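Local coordinates for protein cofilin (Streptomyces griseoflavus, PDB 5IVU) that probably binds actin, as a bacterial member of the ADF/cofilin family, at residues A[6-18]-A[37-48]. Sequence-based numbering, arbitrary orientation.
Sequences GVTLNDACVETYQ and NTEIAVEKSSDS
The amide of Asn10 and the carboxylate of Glu39 are the flat groups that meet here. Their planes are turned 50° apart. Asn10 ND2 stays 3.7 Å from Glu39 OE2, a loose polar approach. Ala41 CB lies on the same side of Asn10 ND2, at a looser 4.3 Å. Thr8 CG2 rests against Glu39 CB on the same face of the sheet. Between the strands, Thr8 N donates to Thr38 O. Ile40 N then donates to Thr8 O at 3.0 Å, and Asn10 N to Ile40 O. This is parallel pairing: strand 8-9 forms one edge of the mixed central sheet of the ADF-homology fold, and strand 39-46 lies next to it. On the other face, Val7 CG1 and Leu9 CD1 pack on Ile40, which helix 96-112 also covers through Leu109. After Asn10 the chain turns into a helix that rises over strand 39-46. Cys13 SG sits 3.6 Å from Ile40 O. One turn on, Thr16 OG1 bonds back to Ala12 O at 2.6 Å, and that carbonyl also takes Thr16 N. Val42 CG2 lies 3.8 Å from Ala12 O and also touches Thr16 OG1, at 3.9 Å. With CG2 anti to the backbone N, the Thr16 methyl reaches Ser45 OG at 3.3 Å. Replacing Thr16 with a glycine would probably open a gap beside Ser45 and Val42 and cost Ala12 O its second donor.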
ATOM      1  N   GLY A   6      -8.225  -7.452 -19.106  1.00 69.38           N
ATOM      2  CA  GLY A   6      -8.935  -6.202 -18.689  1.00 71.08           C
ATOM      3  C   GLY A   6      -8.044  -5.107 -18.119  1.00 72.30           C
ATOM      4  O   GLY A   6      -8.159  -3.928 -18.497  1.00 72.47           O
ATOM      5  N   VAL A   7      -7.154  -5.497 -17.206  1.00 70.80           N
ATOM      6  CA  VAL A   7      -6.432  -4.538 -16.355  1.00 70.08           C
ATOM      7  C   VAL A   7      -4.914  -4.641 -16.517  1.00 67.61           C
ATOM      8  O   VAL A   7      -4.332  -5.712 -16.346  1.00 64.22           O
ATOM      9  CB  VAL A   7      -6.815  -4.717 -14.868  1.00 71.51           C
ATOM     10  CG1 VAL A   7      -6.219  -3.599 -14.016  1.00 70.85           C
ATOM     11  CG2 VAL A   7      -8.337  -4.773 -14.710  1.00 72.32           C
ATOM     12  N   THR A   8      -4.289  -3.502 -16.821  1.00 66.00           N
ATOM     13  CA  THR A   8      -2.864  -3.437 -17.157  1.00 62.63           C
ATOM     14  C   THR A   8      -2.081  -2.670 -16.067  1.00 59.23           C
ATOM     15  O   THR A   8      -2.586  -1.721 -15.465  1.00 55.97           O
ATOM     16  CB  THR A   8      -2.677  -2.824 -18.575  1.00 61.74           C
ATOM     17  OG1 THR A   8      -1.419  -3.225 -19.119  1.00 63.65           O
ATOM     18  CG2 THR A   8      -2.780  -1.291 -18.577  1.00 61.98           C
ATOM     19  N   LEU A   9      -0.853  -3.102 -15.810  1.00 55.21           N
ATOM     20  CA  LEU A   9       0.001  -2.461 -14.807  1.00 53.88           C
ATOM     21  C   LEU A   9       0.857  -1.363 -15.442  1.00 53.72           C
ATOM     22  O   LEU A   9       1.587  -1.618 -16.403  1.00 54.26           O
ATOM     23  CB  LEU A   9       0.904  -3.516 -14.164  1.00 53.39           C
ATOM     24  CG  LEU A   9       1.858  -3.096 -13.052  1.00 50.39           C
ATOM     25  CD1 LEU A   9       1.101  -2.537 -11.866  1.00 51.09           C
ATOM     26  CD2 LEU A   9       2.690  -4.295 -12.638  1.00 51.99           C
ATOM     27  N   ASN A  10       0.777  -0.155 -14.893  1.00 53.83           N
ATOM     28  CA  ASN A  10       1.612   0.960 -15.341  1.00 54.72           C
ATOM     29  C   ASN A  10       3.092   0.742 -14.955  1.00 54.66           C
ATOM     30  O   ASN A  10       3.396   0.252 -13.862  1.00 53.86           O
ATOM     31  CB  ASN A  10       1.044   2.265 -14.774  1.00 56.36           C
ATOM     32  CG  ASN A  10       1.602   3.512 -15.442  1.00 58.52           C
ATOM     33  OD1 ASN A  10       2.314   3.450 -16.445  1.00 62.79           O
ATOM     34  ND2 ASN A  10       1.250   4.664 -14.887  1.00 57.43           N
ATOM     35  N   ASP A  11       4.002   1.073 -15.878  1.00 53.82           N
ATOM     36  CA  ASP A  11       5.457   0.925 -15.655  1.00 54.26           C
ATOM     37  C   ASP A  11       5.938   1.720 -14.442  1.00 50.87           C
ATOM     38  O   ASP A  11       6.854   1.283 -13.735  1.00 53.04           O
ATOM     39  CB  ASP A  11       6.265   1.380 -16.890  1.00 55.77           C
ATOM     40  CG  ASP A  11       6.096   0.463 -18.093  1.00 55.73           C
ATOM     41  OD1 ASP A  11       5.887  -0.761 -17.924  1.00 57.77           O
ATOM     42  OD2 ASP A  11       6.194   0.979 -19.227  1.00 58.45           O
ATOM     43  N   ALA A  12       5.310   2.874 -14.211  1.00 47.67           N
ATOM     44  CA  ALA A  12       5.603   3.740 -13.057  1.00 46.60           C
ATOM     45  C   ALA A  12       5.400   3.090 -11.674  1.00 43.66           C
ATOM     46  O   ALA A  12       6.000   3.537 -10.697  1.00 39.50           O
ATOM     47  CB  ALA A  12       4.782   5.014 -13.148  1.00 46.00           C
ATOM     48  N   CYS A  13       4.563   2.052 -11.593  1.00 41.29           N
ATOM     49  CA  CYS A  13       4.349   1.333 -10.338  1.00 42.60           C
ATOM     50  C   CYS A  13       5.631   0.669  -9.828  1.00 42.85           C
ATOM     51  O   CYS A  13       6.069   0.956  -8.700  1.00 39.98           O
ATOM     52  CB  CYS A  13       3.231   0.285 -10.474  1.00 42.01           C
ATOM     53  SG  CYS A  13       1.585   0.995 -10.698  1.00 40.62           S
ATOM     54  N   VAL A  14       6.224  -0.204 -10.650  1.00 42.95           N
ATOM     55  CA  VAL A  14       7.468  -0.888 -10.268  1.00 45.11           C
ATOM     56  C   VAL A  14       8.625   0.111 -10.129  1.00 45.08           C
ATOM     57  O   VAL A  14       9.435  -0.023  -9.217  1.00 48.18           O
ATOM     58  CB  VAL A  14       7.834  -2.053 -11.234  1.00 45.25           C
ATOM     59  CG1 VAL A  14       9.257  -2.558 -10.994  1.00 46.38           C
ATOM     60  CG2 VAL A  14       6.862  -3.214 -11.072  1.00 43.54           C
ATOM     61  N   GLU A  15       8.692   1.097 -11.021  1.00 46.60           N
ATOM     62  CA  GLU A  15       9.754   2.114 -10.992  1.00 48.35           C
ATOM     63  C   GLU A  15       9.783   2.876  -9.681  1.00 44.66           C
ATOM     64  O   GLU A  15      10.839   2.996  -9.068  1.00 43.95           O
ATOM     65  CB  GLU A  15       9.603   3.121 -12.142  1.00 53.13           C
ATOM     66  CG  GLU A  15      10.011   2.589 -13.511  1.00 57.15           C
ATOM     67  CD  GLU A  15       9.705   3.558 -14.650  1.00 61.02           C
ATOM     68  OE1 GLU A  15       9.441   4.756 -14.393  1.00 66.58           O
ATOM     69  OE2 GLU A  15       9.725   3.117 -15.814  1.00 62.50           O
ATOM     70  N   THR A  16       8.623   3.384  -9.264  1.00 41.30           N
ATOM     71  CA  THR A  16       8.513   4.153  -8.016  1.00 38.66           C
ATOM     72  C   THR A  16       8.785   3.274  -6.797  1.00 36.06           C
ATOM     73  O   THR A  16       9.355   3.733  -5.809  1.00 36.95           O
ATOM     74  CB  THR A  16       7.129   4.814  -7.864  1.00 38.32           C
ATOM     75  OG1 THR A  16       6.763   5.444  -9.089  1.00 39.36           O
ATOM     76  CG2 THR A  16       7.141   5.871  -6.771  1.00 39.29           C
ATOM     77  N   TYR A  17       8.339   2.026  -6.862  1.00 35.47           N
ATOM     78  CA  TYR A  17       8.602   1.043  -5.818  1.00 34.98           C
ATOM     79  C   TYR A  17      10.095   0.758  -5.712  1.00 36.27           C
ATOM     80  O   TYR A  17      10.624   0.676  -4.597  1.00 35.66           O
ATOM     81  CB  TYR A  17       7.830  -0.250  -6.085  1.00 34.31           C
ATOM     82  CG  TYR A  17       8.178  -1.363  -5.122  1.00 36.53           C
ATOM     83  CD1 TYR A  17       7.877  -1.259  -3.756  1.00 36.23           C
ATOM     84  CD2 TYR A  17       8.806  -2.530  -5.568  1.00 36.74           C
ATOM     85  CE1 TYR A  17       8.194  -2.288  -2.873  1.00 36.78           C
ATOM     86  CE2 TYR A  17       9.114  -3.558  -4.688  1.00 36.49           C
ATOM     87  CZ  TYR A  17       8.807  -3.425  -3.346  1.00 35.89           C
ATOM     88  OH  TYR A  17       9.109  -4.424  -2.467  1.00 37.73           O
ATOM     89  N   GLN A  18      10.764   0.602  -6.860  1.00 35.78           N
ATOM     90  CA  GLN A  18      12.213   0.435  -6.871  1.00 38.09           C
ATOM     91  C   GLN A  18      12.900   1.654  -6.269  1.00 39.40           C
ATOM     92  O   GLN A  18      13.860   1.499  -5.521  1.00 43.06           O
ATOM     93  CB  GLN A  18      12.756   0.153  -8.275  1.00 38.92           C
ATOM     94  CG  GLN A  18      12.400  -1.202  -8.832  1.00 39.90           C
ATOM     95  CD  GLN A  18      12.849  -1.415 -10.280  1.00 40.70           C
ATOM     96  OE1 GLN A  18      12.958  -0.477 -11.077  1.00 45.06           O
ATOM     97  NE2 GLN A  18      13.121  -2.662 -10.622  1.00 40.77           N
ATOM     98  N   ASN A  37     -11.681  -0.499 -13.404  1.00 62.07           N
ATOM     99  CA  ASN A  37     -11.323   0.250 -14.619  1.00 64.95           C
ATOM    100  C   ASN A  37     -10.018  -0.332 -15.218  1.00 65.12           C
ATOM    101  O   ASN A  37      -9.653  -1.455 -14.874  1.00 63.17           O
ATOM    102  CB  ASN A  37     -11.248   1.781 -14.299  1.00 69.16           C
ATOM    103  CG  ASN A  37     -11.812   2.676 -15.413  1.00 71.69           C
ATOM    104  OD1 ASN A  37     -12.093   2.226 -16.524  1.00 70.71           O
ATOM    105  ND2 ASN A  37     -11.965   3.970 -15.109  1.00 69.76           N
ATOM    106  N   THR A  38      -9.320   0.409 -16.087  1.00 66.12           N
ATOM    107  CA  THR A  38      -8.366  -0.182 -17.056  1.00 66.14           C
ATOM    108  C   THR A  38      -6.882  -0.330 -16.667  1.00 63.74           C
ATOM    109  O   THR A  38      -6.209  -1.212 -17.216  1.00 57.34           O
ATOM    110  CB  THR A  38      -8.396   0.610 -18.384  1.00 67.90           C
ATOM    111  OG1 THR A  38      -8.067   1.985 -18.129  1.00 69.82           O
ATOM    112  CG2 THR A  38      -9.774   0.525 -19.028  1.00 66.81           C
ATOM    113  N   GLU A  39      -6.366   0.523 -15.770  1.00 61.82           N
ATOM    114  CA  GLU A  39      -4.958   0.437 -15.341  1.00 57.82           C
ATOM    115  C   GLU A  39      -4.740   0.693 -13.845  1.00 53.91           C
ATOM    116  O   GLU A  39      -5.434   1.512 -13.232  1.00 55.91           O
ATOM    117  CB  GLU A  39      -4.057   1.363 -16.179  1.00 60.97           C
ATOM    118  CG  GLU A  39      -3.941   2.817 -15.712  1.00 64.00           C
ATOM    119  CD  GLU A  39      -3.050   3.671 -16.612  1.00 64.86           C
ATOM    120  OE1 GLU A  39      -3.115   3.536 -17.856  1.00 67.33           O
ATOM    121  OE2 GLU A  39      -2.293   4.504 -16.073  1.00 62.65           O
ATOM    122  N   ILE A  40      -3.755  -0.010 -13.281  1.00 47.43           N
ATOM    123  CA  ILE A  40      -3.269   0.256 -11.930  1.00 42.88           C
ATOM    124  C   ILE A  40      -2.158   1.307 -12.039  1.00 41.53           C
ATOM    125  O   ILE A  40      -1.246   1.168 -12.853  1.00 44.36           O
ATOM    126  CB  ILE A  40      -2.721  -1.014 -11.250  1.00 41.37           C
ATOM    127  CG1 ILE A  40      -3.799  -2.110 -11.180  1.00 41.53           C
ATOM    128  CG2 ILE A  40      -2.210  -0.691  -9.843  1.00 40.46           C
ATOM    129  CD1 ILE A  40      -3.254  -3.505 -10.935  1.00 42.79           C
ATOM    130  N   ALA A  41      -2.242   2.346 -11.214  1.00 39.54           N
ATOM    131  CA  ALA A  41      -1.355   3.501 -11.298  1.00 38.77           C
ATOM    132  C   ALA A  41      -0.976   3.978  -9.910  1.00 39.47           C
ATOM    133  O   ALA A  41      -1.623   3.605  -8.925  1.00 39.41           O
ATOM    134  CB  ALA A  41      -2.039   4.634 -12.064  1.00 37.41           C
ATOM    135  N   VAL A  42       0.064   4.816  -9.854  1.00 38.38           N
ATOM    136  CA  VAL A  42       0.503   5.465  -8.623  1.00 38.91           C
ATOM    137  C   VAL A  42      -0.394   6.659  -8.394  1.00 38.02           C
ATOM    138  O   VAL A  42      -0.395   7.569  -9.201  1.00 38.00           O
ATOM    139  CB  VAL A  42       1.972   5.955  -8.715  1.00 39.28           C
ATOM    140  CG1 VAL A  42       2.381   6.733  -7.460  1.00 38.69           C
ATOM    141  CG2 VAL A  42       2.915   4.777  -8.950  1.00 40.32           C
ATOM    142  N   GLU A  43      -1.172   6.643  -7.312  1.00 38.38           N
ATOM    143  CA  GLU A  43      -1.931   7.825  -6.901  1.00 38.29           C
ATOM    144  C   GLU A  43      -0.988   8.843  -6.288  1.00 38.88           C
ATOM    145  O   GLU A  43      -1.081  10.034  -6.582  1.00 39.25           O
ATOM    146  CB  GLU A  43      -3.035   7.482  -5.894  1.00 38.71           C
ATOM    147  CG  GLU A  43      -4.014   8.644  -5.663  1.00 38.91           C
ATOM    148  CD  GLU A  43      -5.000   8.415  -4.534  1.00 37.23           C
ATOM    149  OE1 GLU A  43      -4.735   7.593  -3.641  1.00 40.17           O
ATOM    150  OE2 GLU A  43      -6.054   9.068  -4.527  1.00 37.81           O
ATOM    151  N   LYS A  44      -0.106   8.381  -5.408  1.00 40.81           N
ATOM    152  CA  LYS A  44       0.935   9.248  -4.874  1.00 42.65           C
ATOM    153  C   LYS A  44       2.091   8.561  -4.162  1.00 41.91           C
ATOM    154  O   LYS A  44       2.039   7.387  -3.817  1.00 43.26           O
ATOM    155  CB  LYS A  44       0.364  10.326  -3.954  1.00 43.86           C
ATOM    156  CG  LYS A  44      -0.624   9.922  -2.874  1.00 45.38           C
ATOM    157  CD  LYS A  44      -0.961  11.115  -1.923  1.00 48.71           C
ATOM    158  CE  LYS A  44       0.241  11.916  -1.362  1.00 49.60           C
ATOM    159  NZ  LYS A  44      -0.099  12.949  -0.333  1.00 48.23           N
ATOM    160  N   SER A  45       3.145   9.349  -3.980  1.00 41.95           N
ATOM    161  CA  SER A  45       4.317   8.997  -3.193  1.00 42.15           C
ATOM    162  C   SER A  45       4.475  10.017  -2.072  1.00 41.75           C
ATOM    163  O   SER A  45       3.955  11.131  -2.143  1.00 40.75           O
ATOM    164  CB  SER A  45       5.563   9.032  -4.068  1.00 42.01           C
ATOM    165  OG  SER A  45       5.380   8.251  -5.229  1.00 45.37           O
ATOM    166  N   SER A  46       5.209   9.630  -1.043  1.00 40.87           N
ATOM    167  CA  SER A  46       5.493  10.521   0.065  1.00 39.65           C
ATOM    168  C   SER A  46       6.870  10.259   0.636  1.00 37.88           C
ATOM    169  O   SER A  46       7.330   9.116   0.679  1.00 38.76           O
ATOM    170  CB  SER A  46       4.473  10.337   1.161  1.00 40.27           C
ATOM    171  OG  SER A  46       4.684  11.287   2.192  1.00 41.33           O
ATOM    172  N   ASP A  47       7.501  11.339   1.077  1.00 37.13           N
ATOM    173  CA  ASP A  47       8.771  11.290   1.792  1.00 37.14           C
ATOM    174  C   ASP A  47       8.549  11.364   3.294  1.00 35.11           C
ATOM    175  O   ASP A  47       9.517  11.338   4.056  1.00 36.24           O
ATOM    176  CB  ASP A  47       9.721  12.418   1.321  1.00 39.18           C
ATOM    177  CG  ASP A  47       9.163  13.829   1.556  1.00 40.42           C
ATOM    178  OD1 ASP A  47       8.008  13.989   2.001  1.00 42.53           O
ATOM    179  OD2 ASP A  47       9.886  14.796   1.273  1.00 42.49           O
ATOM    180  N   SER A  48       7.288  11.457   3.726  1.00 34.08           N
ATOM    181  CA  SER A  48       6.972  11.713   5.131  1.00 33.76           C
ATOM    182  C   SER A  48       7.278  10.518   6.025  1.00 33.49           C
ATOM    183  O   SER A  48       6.859   9.403   5.749  1.00 33.60           O
ATOM    184  CB  SER A  48       5.494  12.114   5.309  1.00 34.46           C
ATOM    185  OG  SER A  48       5.155  12.199   6.689  1.00 32.45           O
TER